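PDB 4MNR: peptidoglycan glycosyltransferase from Eggerthella lenta, which is a penicillin-binding protein with a transpeptidase-type domain of the fold shared with serine beta-lactamases and a region related to penicillin-binding protein dimerisation domains. Local coordinates for residues Thr401-Ala404 with Gly409-Ser412; Val427-Glu432 with Ala441-Val446; Ala234-Leu239 with Thr243-Leu248; Phe187-Leu192 with Asp376-Val381; Lys129-Val134 with Ala319-Met324. One frame throughout, in Å; residues are numbered along the deposited sequence. Where two conformers were deposited one is given.

Contact 1: residues Thr401-Ala404 with Gly409-Ser412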
# COMPACT_ATOMS: atom_id res chain seq x y z
N THR A 401 7.71 10.22 -3.08
CA THR A 401 6.85 10.21 -4.26
C THR A 401 7.22 9.08 -5.19
O THR A 401 8.34 8.53 -5.15
CB THR A 401 6.97 11.50 -5.05
OG1 THR A 401 8.32 11.62 -5.54
CG2 THR A 401 6.64 12.70 -4.18
N GLY A 402 6.29 8.73 -6.06
CA GLY A 402 6.56 7.70 -7.03
C GLY A 402 5.90 7.99 -8.35
O GLY A 402 4.78 8.50 -8.43
N THR A 403 6.63 7.67 -9.40
CA THR A 403 6.07 7.60 -10.71
C THR A 403 6.43 6.19 -11.17
O THR A 403 7.56 5.73 -10.98
CB THR A 403 6.68 8.70 -11.60
OG1 THR A 403 6.16 9.97 -11.16
CG2 THR A 403 6.34 8.48 -13.04
N ALA A 404 5.44 5.48 -11.68
CA ALA A 404 5.66 4.18 -12.29
C ALA A 404 5.28 4.22 -13.77
O ALA A 404 4.15 4.55 -14.13
CB ALA A 404 4.89 3.10 -11.55
N GLY A 409 1.89 7.21 -20.23
CA GLY A 409 1.70 7.97 -19.01
C GLY A 409 2.36 7.23 -17.87
O GLY A 409 3.30 6.45 -18.08
N ASN A 410 1.86 7.47 -16.66
CA ASN A 410 2.44 6.87 -15.48
C ASN A 410 1.39 6.62 -14.41
O ASN A 410 0.32 7.24 -14.44
CB ASN A 410 3.48 7.81 -14.87
CG ASN A 410 4.58 8.19 -15.85
OD1 ASN A 410 5.55 7.45 -16.00
ND2 ASN A 410 4.44 9.34 -16.49
N ASP A 411 1.70 5.74 -13.47
CA ASP A 411 0.93 5.66 -12.24
C ASP A 411 1.59 6.56 -11.23
O ASP A 411 2.81 6.61 -11.14
CB ASP A 411 0.89 4.24 -11.70
CG ASP A 411 0.09 3.29 -12.58
OD1 ASP A 411 -0.76 3.76 -13.37
OD2 ASP A 411 0.31 2.07 -12.48
N SER A 412 0.78 7.26 -10.44
CA SER A 412 1.30 8.25 -9.50
C SER A 412 1.14 7.76 -8.07
O SER A 412 0.04 7.42 -7.64
CB SER A 412 0.57 9.58 -9.71
OG SER A 412 1.09 10.57 -8.84
O HOH W 1 3.27 11.12 -10.44

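Contact 2: residues Val427-Glu432 with Ala441-Val446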
# COMPACT_ATOMS: atom_id res chain seq x y z
N VAL A 427 0.45 6.64 5.16
CA VAL A 427 -0.48 6.51 4.03
C VAL A 427 0.25 6.07 2.76
O VAL A 427 1.33 6.59 2.45
CB VAL A 427 -1.22 7.84 3.74
CG1 VAL A 427 -2.20 7.66 2.58
CG2 VAL A 427 -1.96 8.34 4.97
N ALA A 428 -0.32 5.12 2.02
CA ALA A 428 0.19 4.71 0.71
C ALA A 428 -0.97 4.88 -0.27
O ALA A 428 -2.08 4.44 0.01
CB ALA A 428 0.66 3.25 0.72
N ILE A 429 -0.70 5.52 -1.39
CA ILE A 429 -1.76 5.75 -2.37
C ILE A 429 -1.18 5.59 -3.76
O ILE A 429 -0.04 6.00 -4.02
CB ILE A 429 -2.41 7.15 -2.19
CG1 ILE A 429 -3.54 7.37 -3.19
CG2 ILE A 429 -1.39 8.25 -2.32
CD1 ILE A 429 -4.44 8.58 -2.81
N VAL A 430 -1.94 4.95 -4.65
CA VAL A 430 -1.58 4.93 -6.06
C VAL A 430 -2.76 5.43 -6.87
O VAL A 430 -3.91 5.03 -6.64
CB VAL A 430 -1.12 3.53 -6.56
CG1 VAL A 430 -2.23 2.50 -6.35
CG2 VAL A 430 -0.70 3.63 -8.05
N ILE A 431 -2.49 6.34 -7.79
CA ILE A 431 -3.51 6.80 -8.73
C ILE A 431 -3.09 6.33 -10.12
O ILE A 431 -2.09 6.81 -10.67
CB ILE A 431 -3.59 8.34 -8.77
CG1 ILE A 431 -3.86 8.91 -7.38
CG2 ILE A 431 -4.67 8.78 -9.77
CD1 ILE A 431 -5.20 8.54 -6.82
N GLU A 432 -3.83 5.40 -10.71
CA GLU A 432 -3.46 4.90 -12.04
C GLU A 432 -3.63 5.97 -13.13
O GLU A 432 -4.60 6.73 -13.13
CB GLU A 432 -4.28 3.66 -12.41
CG GLU A 432 -4.07 2.48 -11.46
CD GLU A 432 -4.95 1.30 -11.80
OE1 GLU A 432 -5.17 1.02 -13.00
OE2 GLU A 432 -5.44 0.65 -10.85
N ALA A 441 -0.40 14.94 -4.00
CA ALA A 441 -1.41 15.94 -3.70
C ALA A 441 -2.62 15.32 -3.02
O ALA A 441 -3.19 15.90 -2.08
CB ALA A 441 -1.82 16.66 -4.98
N LYS A 442 -3.04 14.15 -3.48
CA LYS A 442 -4.18 13.50 -2.86
C LYS A 442 -3.85 12.93 -1.47
O LYS A 442 -4.69 12.94 -0.58
CB LYS A 442 -4.74 12.39 -3.75
CG LYS A 442 -5.35 12.92 -5.04
CD LYS A 442 -6.44 13.93 -4.78
CE LYS A 442 -7.19 14.26 -6.06
NZ LYS A 442 -8.18 15.34 -5.82
N ALA A 443 -2.63 12.43 -1.31
CA ALA A 443 -2.19 11.91 -0.02
C ALA A 443 -2.26 13.00 1.04
O ALA A 443 -2.51 12.71 2.21
CB ALA A 443 -0.77 11.37 -0.11
N GLN A 444 -2.01 14.25 0.64
CA GLN A 444 -1.99 15.35 1.60
C GLN A 444 -3.33 15.42 2.34
O GLN A 444 -3.36 15.56 3.57
CB GLN A 444 -1.70 16.68 0.91
CG GLN A 444 -1.27 17.81 1.86
CD GLN A 444 -2.42 18.67 2.33
OE1 GLN A 444 -3.59 18.41 2.03
NE2 GLN A 444 -2.09 19.72 3.08
N ASN A 445 -4.41 15.33 1.58
CA ASN A 445 -5.76 15.41 2.12
C ASN A 445 -6.06 14.25 3.07
O ASN A 445 -6.69 14.43 4.12
CB ASN A 445 -6.79 15.42 0.98
CG ASN A 445 -6.50 16.51 -0.06
OD1 ASN A 445 -5.80 17.48 0.22
ND2 ASN A 445 -7.07 16.35 -1.26
N VAL A 446 -5.61 13.06 2.72
CA VAL A 446 -5.86 11.87 3.53
C VAL A 446 -5.08 11.96 4.85
O VAL A 446 -5.63 11.72 5.94
CB VAL A 446 -5.48 10.59 2.77
CG1 VAL A 446 -5.72 9.36 3.66
CG2 VAL A 446 -6.29 10.47 1.48

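Contact 3: residues Ala234-Leu239 with Thr243-Leu248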
# COMPACT_ATOMS: atom_id res chain seq x y z
N ALA A 234 21.28 11.67 -0.65
CA ALA A 234 20.09 12.34 -0.09
C ALA A 234 19.40 13.23 -1.13
O ALA A 234 18.18 13.19 -1.28
CB ALA A 234 20.46 13.15 1.16
N GLN A 235 20.18 14.03 -1.85
CA GLN A 235 19.61 14.88 -2.89
C GLN A 235 18.97 14.06 -4.00
O GLN A 235 17.94 14.45 -4.54
CB GLN A 235 20.68 15.80 -3.49
CG GLN A 235 21.22 16.83 -2.52
CD GLN A 235 22.50 17.51 -3.02
OE1 GLN A 235 23.23 16.98 -3.86
NE2 GLN A 235 22.78 18.70 -2.48
N ALA A 236 19.59 12.93 -4.34
CA ALA A 236 19.06 12.05 -5.38
C ALA A 236 17.73 11.43 -4.95
O ALA A 236 16.88 11.14 -5.77
CB ALA A 236 20.05 10.97 -5.73
N THR A 237 17.54 11.25 -3.65
CA THR A 237 16.27 10.75 -3.14
C THR A 237 15.24 11.89 -3.23
O THR A 237 14.11 11.67 -3.65
CB THR A 237 16.39 10.27 -1.68
OG1 THR A 237 17.45 9.31 -1.59
CG2 THR A 237 15.09 9.62 -1.20
N GLU A 238 15.65 13.10 -2.84
CA GLU A 238 14.76 14.26 -2.95
C GLU A 238 14.26 14.51 -4.37
O GLU A 238 13.07 14.81 -4.56
CB GLU A 238 15.41 15.52 -2.39
CG GLU A 238 15.76 15.43 -0.91
CD GLU A 238 16.49 16.67 -0.40
OE1 GLU A 238 16.81 17.56 -1.21
OE2 GLU A 238 16.73 16.76 0.83
N LEU A 239 15.15 14.38 -5.35
CA LEU A 239 14.83 14.65 -6.74
C LEU A 239 14.31 13.40 -7.45
O LEU A 239 13.87 13.47 -8.60
CB LEU A 239 16.06 15.18 -7.48
CG LEU A 239 16.52 16.58 -7.05
CD1 LEU A 239 17.83 16.96 -7.75
CD2 LEU A 239 15.43 17.60 -7.34
N THR A 243 18.91 7.55 -12.47
CA THR A 243 20.29 7.21 -12.84
C THR A 243 21.20 7.06 -11.62
O THR A 243 22.13 6.25 -11.64
CB THR A 243 20.89 8.16 -13.88
OG1 THR A 243 20.86 9.50 -13.40
CG2 THR A 243 20.11 8.06 -15.21
N VAL A 244 20.93 7.80 -10.55
CA VAL A 244 21.69 7.58 -9.33
C VAL A 244 21.30 6.25 -8.69
O VAL A 244 22.15 5.46 -8.31
CB VAL A 244 21.45 8.70 -8.32
CG1 VAL A 244 22.02 8.31 -6.94
CG2 VAL A 244 22.09 10.00 -8.81
N PHE A 245 20.00 6.00 -8.57
CA PHE A 245 19.58 4.75 -7.94
C PHE A 245 19.97 3.51 -8.75
O PHE A 245 20.27 2.46 -8.17
CB PHE A 245 18.10 4.79 -7.53
CG PHE A 245 17.89 5.46 -6.21
CD1 PHE A 245 17.86 6.84 -6.12
CD2 PHE A 245 17.82 4.71 -5.05
CE1 PHE A 245 17.72 7.46 -4.89
CE2 PHE A 245 17.67 5.32 -3.80
CZ PHE A 245 17.62 6.70 -3.73
N GLY A 246 20.03 3.65 -10.07
CA GLY A 246 20.49 2.57 -10.92
C GLY A 246 21.93 2.21 -10.61
O GLY A 246 22.28 1.04 -10.44
N GLN A 247 22.77 3.23 -10.51
CA GLN A 247 24.17 3.03 -10.18
C GLN A 247 24.33 2.44 -8.78
O GLN A 247 25.20 1.60 -8.56
CB GLN A 247 24.94 4.34 -10.27
CG GLN A 247 25.03 4.88 -11.69
CD GLN A 247 25.69 6.24 -11.71
OE1 GLN A 247 26.92 6.35 -11.80
NE2 GLN A 247 24.88 7.30 -11.59
N LEU A 248 23.50 2.90 -7.85
CA LEU A 248 23.53 2.39 -6.49
C LEU A 248 23.16 0.90 -6.47
O LEU A 248 23.79 0.12 -5.77
CB LEU A 248 22.62 3.23 -5.57
CG LEU A 248 22.47 2.74 -4.14
CD1 LEU A 248 23.81 2.74 -3.40
CD2 LEU A 248 21.42 3.61 -3.42

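Contact 4: residues Phe187-Leu192 with Asp376-Val381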
# COMPACT_ATOMS: atom_id res chain seq x y z
N PHE A 187 9.70 2.66 -4.35
CA PHE A 187 10.56 1.56 -3.92
C PHE A 187 11.96 2.03 -3.53
O PHE A 187 12.71 1.30 -2.88
CB PHE A 187 10.64 0.52 -5.05
CG PHE A 187 11.42 -0.72 -4.71
CD1 PHE A 187 10.84 -1.76 -3.99
CD2 PHE A 187 12.71 -0.87 -5.17
CE1 PHE A 187 11.56 -2.90 -3.69
CE2 PHE A 187 13.45 -2.02 -4.87
CZ PHE A 187 12.86 -3.04 -4.13
N LYS A 188 12.32 3.25 -3.93
CA LYS A 188 13.63 3.77 -3.54
C LYS A 188 13.77 3.83 -2.01
O LYS A 188 14.89 3.84 -1.49
CB LYS A 188 13.89 5.14 -4.18
CG LYS A 188 14.09 5.06 -5.69
CD LYS A 188 14.19 6.42 -6.34
CE LYS A 188 14.30 6.26 -7.88
NZ LYS A 188 14.10 7.54 -8.56
N ILE A 189 12.66 3.84 -1.29
CA ILE A 189 12.74 3.73 0.17
C ILE A 189 13.48 2.44 0.56
O ILE A 189 14.36 2.44 1.42
CB ILE A 189 11.34 3.70 0.82
CG1 ILE A 189 10.59 5.01 0.59
CG2 ILE A 189 11.46 3.40 2.31
CD1 ILE A 189 9.15 4.96 1.05
N VAL A 190 13.14 1.34 -0.12
CA VAL A 190 13.79 0.05 0.13
C VAL A 190 15.27 0.05 -0.28
O VAL A 190 16.13 -0.37 0.50
CB VAL A 190 13.06 -1.12 -0.58
CG1 VAL A 190 13.81 -2.44 -0.36
CG2 VAL A 190 11.64 -1.23 -0.07
N THR A 191 15.55 0.53 -1.48
CA THR A 191 16.93 0.62 -1.96
C THR A 191 17.81 1.47 -1.04
O THR A 191 18.90 1.04 -0.66
CB THR A 191 16.97 1.17 -3.38
OG1 THR A 191 16.07 0.39 -4.18
CG2 THR A 191 18.38 1.04 -3.97
N LEU A 192 17.33 2.65 -0.68
CA LEU A 192 18.05 3.55 0.22
C LEU A 192 18.28 2.91 1.59
O LEU A 192 19.39 2.93 2.13
CB LEU A 192 17.26 4.84 0.40
CG LEU A 192 17.89 5.85 1.36
CD1 LEU A 192 19.26 6.30 0.84
CD2 LEU A 192 16.95 7.03 1.56
N ASP A 376 14.73 10.84 8.01
CA ASP A 376 15.30 12.18 7.86
C ASP A 376 15.46 12.57 6.38
O ASP A 376 15.23 13.73 6.00
CB ASP A 376 16.64 12.28 8.58
CG ASP A 376 16.49 12.33 10.11
OD1 ASP A 376 15.36 12.56 10.61
OD2 ASP A 376 17.51 12.14 10.81
N VAL A 377 15.86 11.62 5.54
CA VAL A 377 15.96 11.89 4.11
C VAL A 377 14.57 12.13 3.51
O VAL A 377 14.39 13.02 2.67
CB VAL A 377 16.66 10.73 3.36
CG1 VAL A 377 16.63 10.97 1.85
CG2 VAL A 377 18.08 10.59 3.84
N LEU A 378 13.59 11.35 3.95
CA LEU A 378 12.22 11.50 3.45
C LEU A 378 11.55 12.80 3.90
O LEU A 378 10.64 13.32 3.23
CB LEU A 378 11.36 10.29 3.82
CG LEU A 378 11.87 8.95 3.26
CD1 LEU A 378 10.88 7.84 3.57
CD2 LEU A 378 12.13 9.04 1.76
N LEU A 379 11.98 13.34 5.04
CA LEU A 379 11.51 14.66 5.43
C LEU A 379 12.00 15.65 4.39
O LEU A 379 11.28 16.57 4.00
CB LEU A 379 12.03 15.02 6.83
CG LEU A 379 11.61 16.38 7.39
CD1 LEU A 379 10.10 16.56 7.33
CD2 LEU A 379 12.10 16.50 8.83
N GLY A 380 13.22 15.44 3.92
CA GLY A 380 13.80 16.27 2.88
C GLY A 380 13.05 16.23 1.57
O GLY A 380 13.00 17.23 0.84
N VAL A 381 12.48 15.07 1.24
CA VAL A 381 11.70 14.94 0.02
C VAL A 381 10.54 15.91 0.04
O VAL A 381 10.25 16.59 -0.96
CB VAL A 381 11.16 13.50 -0.13
CG1 VAL A 381 10.14 13.43 -1.27
CG2 VAL A 381 12.32 12.53 -0.38

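Contact 5: residues Lys129-Val134 with Ala319-Met324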
# COMPACT_ATOMS: atom_id res chain seq x y z
N LYS A 129 -8.93 5.58 -10.91
CA LYS A 129 -8.64 4.18 -10.68
C LYS A 129 -7.41 4.13 -9.76
O LYS A 129 -6.41 4.81 -10.00
CB LYS A 129 -8.30 3.53 -12.02
CG LYS A 129 -8.49 2.05 -12.07
CD LYS A 129 -8.90 1.65 -13.48
CE LYS A 129 -10.16 2.39 -13.89
NZ LYS A 129 -10.72 1.89 -15.18
N GLY A 130 -7.49 3.33 -8.71
CA GLY A 130 -6.35 3.21 -7.82
C GLY A 130 -6.73 2.71 -6.44
O GLY A 130 -7.78 2.09 -6.26
N ALA A 131 -5.88 3.00 -5.46
CA ALA A 131 -6.12 2.48 -4.12
C ALA A 131 -5.38 3.28 -3.08
O ALA A 131 -4.37 3.93 -3.38
CB ALA A 131 -5.67 1.02 -4.04
N CYS A 132 -5.87 3.20 -1.85
CA CYS A 132 -5.26 3.91 -0.74
C CYS A 132 -5.34 3.08 0.53
O CYS A 132 -6.40 2.53 0.83
CB CYS A 132 -5.96 5.25 -0.56
SG CYS A 132 -5.32 6.23 0.83
N VAL A 133 -4.23 2.98 1.26
CA VAL A 133 -4.21 2.28 2.54
C VAL A 133 -3.62 3.22 3.59
O VAL A 133 -2.62 3.88 3.34
CB VAL A 133 -3.35 0.99 2.47
CG1 VAL A 133 -3.17 0.38 3.87
CG2 VAL A 133 -3.95 -0.02 1.50
N VAL A 134 -4.28 3.32 4.75
CA VAL A 134 -3.79 4.13 5.86
C VAL A 134 -3.62 3.18 7.02
O VAL A 134 -4.52 2.41 7.33
CB VAL A 134 -4.79 5.23 6.26
CG1 VAL A 134 -4.26 6.04 7.41
CG2 VAL A 134 -5.10 6.15 5.08
N ALA A 319 4.37 -4.89 -6.23
CA ALA A 319 3.91 -4.83 -4.85
C ALA A 319 2.44 -4.51 -4.78
O ALA A 319 1.90 -3.83 -5.67
CB ALA A 319 4.69 -3.77 -4.09
N THR A 320 1.80 -4.95 -3.70
CA THR A 320 0.46 -4.45 -3.41
C THR A 320 0.55 -3.09 -2.74
O THR A 320 1.59 -2.71 -2.23
CB THR A 320 -0.29 -5.41 -2.48
OG1 THR A 320 0.45 -5.59 -1.27
CG2 THR A 320 -0.48 -6.74 -3.15
N VAL A 321 -0.56 -2.35 -2.71
CA VAL A 321 -0.56 -1.07 -2.02
C VAL A 321 -0.36 -1.31 -0.52
O VAL A 321 0.33 -0.55 0.17
CB VAL A 321 -1.86 -0.29 -2.30
CG1 VAL A 321 -1.85 1.06 -1.57
CG2 VAL A 321 -2.00 -0.10 -3.81
N LEU A 322 -0.92 -2.41 -0.02
CA LEU A 322 -0.71 -2.82 1.37
C LEU A 322 0.77 -3.02 1.67
O LEU A 322 1.27 -2.54 2.70
CB LEU A 322 -1.49 -4.11 1.66
CG LEU A 322 -1.29 -4.71 3.04
CD1 LEU A 322 -1.68 -3.73 4.16
CD2 LEU A 322 -2.08 -6.02 3.18
N GLU A 323 1.49 -3.69 0.76
CA GLU A 323 2.92 -3.89 0.93
C GLU A 323 3.66 -2.55 0.98
O GLU A 323 4.54 -2.36 1.81
CB GLU A 323 3.51 -4.76 -0.18
CG GLU A 323 5.04 -4.75 -0.25
CD GLU A 323 5.72 -5.36 0.98
OE1 GLU A 323 5.18 -6.32 1.58
OE2 GLU A 323 6.81 -4.88 1.36
N MSE A 324 3.29 -1.62 0.11
CA MSE A 324 3.96 -0.32 0.14
C MSE A 324 3.66 0.47 1.41
O MSE A 324 4.51 1.20 1.91
CB MSE A 324 3.68 0.51 -1.13
CG MSE A 324 4.16 -0.17 -2.40
SE MSE A 324 6.01 -0.82 -2.29
CE MSE A 324 6.91 0.86 -1.89

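Contact 1: residues Thr401-Ala404 with Gly409-Ser412
Thr403 faces Asn410 and Ser412 across an antiparallel hairpin, and its side chain splits its branches between them. CB stands on the same face of the sheet as the Ser412 side chain, its partner in a non-hydrogen-bonded pair. Because CG2 lies anti to the backbone N, with OG1 beside that N (chi1 -71°), the methyl is sent to Asn410, where CG2 comes 3.5 Å from Asn410 CB. OG1, the other branch, turns to a water 3.2 Å away, and the same water lies 2.8 Å from Ser412 OG, a hydroxyl also bonded to Gly439 N.

The strand 398-406 carries the Lys-Thr-Gly motif of the penicillin-binding protein family, of which Thr401 and Gly402 are the last two residues. One residue further on, Thr403 N is bonded to the hydroxyl of Ser185, the serine of the family's Ser-x-x-Lys motif. Ala404 and Asp411 form the adjoining hydrogen-bonded pair: Ala404 N donates to Asp411 O at 2.9 Å, nearly straight at 167°, and Asp411 N returns a bond to Ala404 O at 2.8 Å. Their CB atoms share the other face, 4.2 Å apart, while Asp411 OD1 is held by Lys406 and by Asp433 N.

Contact 2: residues Val427-Glu432 with Ala441-Val446
Val427 and Ile429 meet Ala443, Lys442 and Val446 where the last long helix, 438-453, lies against the central five-stranded antiparallel sheet of the transpeptidase-type domain. The strand and helix segments approach to 8.8 Å between axes, and their directions are 142° apart, so the helix doubles back over the strand that precedes it in the chain.

The meeting is made by apolar groups. Ile429 uses two branches: CG2 rests on Ala443 CB at 3.9 Å, while the other arm runs out with CG1 anti to the backbone N (chi1 -179°) and brings CD1 to 3.9 Å from Lys442 CB. Only the root of the lysine takes part, since its chain bends at the second torsion and carries the amino end away from the strand. In the modelled conformer of Val427, one of two, CG1 and CG2 are each about 4.1 Å from Val446 CG1. Ala124 of helix 115-125 also packs on Ile429, Lys442 and Val446.

Backbone bonding belongs to the strand and its neighbours. Val427 and Ile429 pair with Gly416 and Phe414 on one side, whereas Ala428 and Val430 pair with Val133 and Ala131 on the other. The alternation along the strand turns Ala428 to the far face, against Val321. On the helix side the small Ala443 allows the backbone to come close to the sheet, with Ile429 CA and Ala443 CA 6.6 Å apart.

Contact 3: residues Ala234-Leu239 with Thr243-Leu248
With chi1 -83°, Phe245 carries its ring from a CB that does not aim at residues 234-239 to where the ring edge meets Thr237, and in Val244 CG1 lies anti to the backbone N (chi1 168°), which sets the isopropyl group against Ala236. Two helices follow each other here through a short turn, helix 233-239 giving way to helix 242-263 across the Ser-x-Asn motif of penicillin-binding proteins, with Ser241 as its middle residue. The 10.0 Å between the axes of the short segments is bridged by side chains, with one carbonyl of the first helix also meeting the Phe245 ring.

Ala236 CB is pressed against the whole fork of Val244, 3.5 Å from CG1 and 3.8 Å from CG2. Beside it the Phe245 ring is turned edge-on to the first helix: Thr237 OG1 lies close to the ring plane, 3.4 Å from CZ, and Ala236 O is 3.9 Å from CE1. The hydroxyl is hydrogen-bonded to Leu233 O one turn back in its own helix, so it does not depend on the ring for a polar partner. Further along, Phe245 packs on Lys188 and Thr191 of helix 188-197.

The start of the second helix is tied together by polar bonds. Ser241 OG is bonded to Val244 N, and Thr243 O takes two N-H groups of Gln247 from opposite faces of its carbonyl plane, the backbone N at 3.3 Å and the side-chain NE2 at 2.9 Å. The NE2 lies well above that plane, 54° out of it, and it is also bonded to Ser208 O.

Contact 4: residues Phe187-Leu192 with Asp376-Val381
Ile189 with Leu378 and Leu192 with Val377 are the two pairs through which segment 187-192, on helix 188-197, meets segment 376-381, on helix 368-384. The Leu192 and Val377 side chains reach toward each other tip to tip, Leu192 CD2 ending 4.0 Å from Val377 CG1. The other pair crosses at about a right angle: Leu378 CD1 lies against the arm of Ile189, 4.1 Å from CG1 and 4.2 Å from CD1. Although the CB of Ile189 does not point at the other helix, its CG1 stands anti to the carbonyl carbon (chi1 -65°), and that arm comes nearer.

Around this first shell, Thr237 of helix 233-239 touches both Leu192 and Val377, and Lys400 of strand 398-406 lies on both Ile189 and Leu378. Helix 188-197 is also held elsewhere. Thr191 OG1 is bonded to Ala298 O, and Lys188, the lysine of the Ser-x-x-Lys motif, extends its NZ to Ser240 OG and Asn242 OD1. Between the segments the contact consists of aliphatic carbons at van der Waals separations, so its attraction should come from dispersion and exclusion of water, and their mutual placement probably rests on the fit of branches rather than directed bonds.

Contact 5: residues Lys129-Val134 with Ala319-Met324
Val321 spreads its two methyls over Ala131 and Val133 where the start of helix 321-332 meets the central antiparallel sheet of the transpeptidase-type domain. Strand 130-135 alternates its side chains, so that Ala131 and Val133 face this helix while Cys132 points to the other side and packs on Val427.

The two valines adopt nearly the same conformation, each with CG1 anti to the backbone N and CG2 beside it, at chi1 172° in Val133 and -180° in Val321. They run alongside one another in opposite directions, which brings Val133 CG2 to 3.9 Å from Val321 CG1. The remaining branch of Val321 is left for the alanine, and its CG2 lies 3.8 Å from Ala131 CB. The other methyl of Val133, CG1, makes a looser approach of 4.4 Å to Leu322 CD1, while Val133 CG2 also sits 4.1 Å from Leu322 N.

The Leu322 side chain sets off alongside the strand rather than at it, and also packs on Met145 of strand 142-148. Val321 continues on to Val430 and Trp413, so one valine touches three strands of the sheet. The helix that presents these groups begins at Thr320, its N-cap. With the threonine hydroxyl placed between its own backbone N and carbonyl carbon (chi1 58°), OG1 accepts from Glu323 N at 3.0 Å.

In the fold
Contacts 1, 2 and 5 share the five-stranded antiparallel sheet. Contact 1 lies at its edge hairpin, while contacts 2 and 5, with centres 10 Å apart, place helices 438-453 and 321-332 on its two faces. Strand 425-431 joins them, with Ser412 O bonded to Ile431 N on one side and Ala428 O to Val133 N on the other. Contacts 3 and 4, also 10 Å apart, belong to the helical part and touch through Thr237 and Val377. Along the chain contact 3 is nested inside contact 4, which crosses contact 5. Bonds from Ser185 to Thr403 and from Lys188 to Ser240 and Asn242 bring the three family motifs together where helices border the sheet, as in relatives.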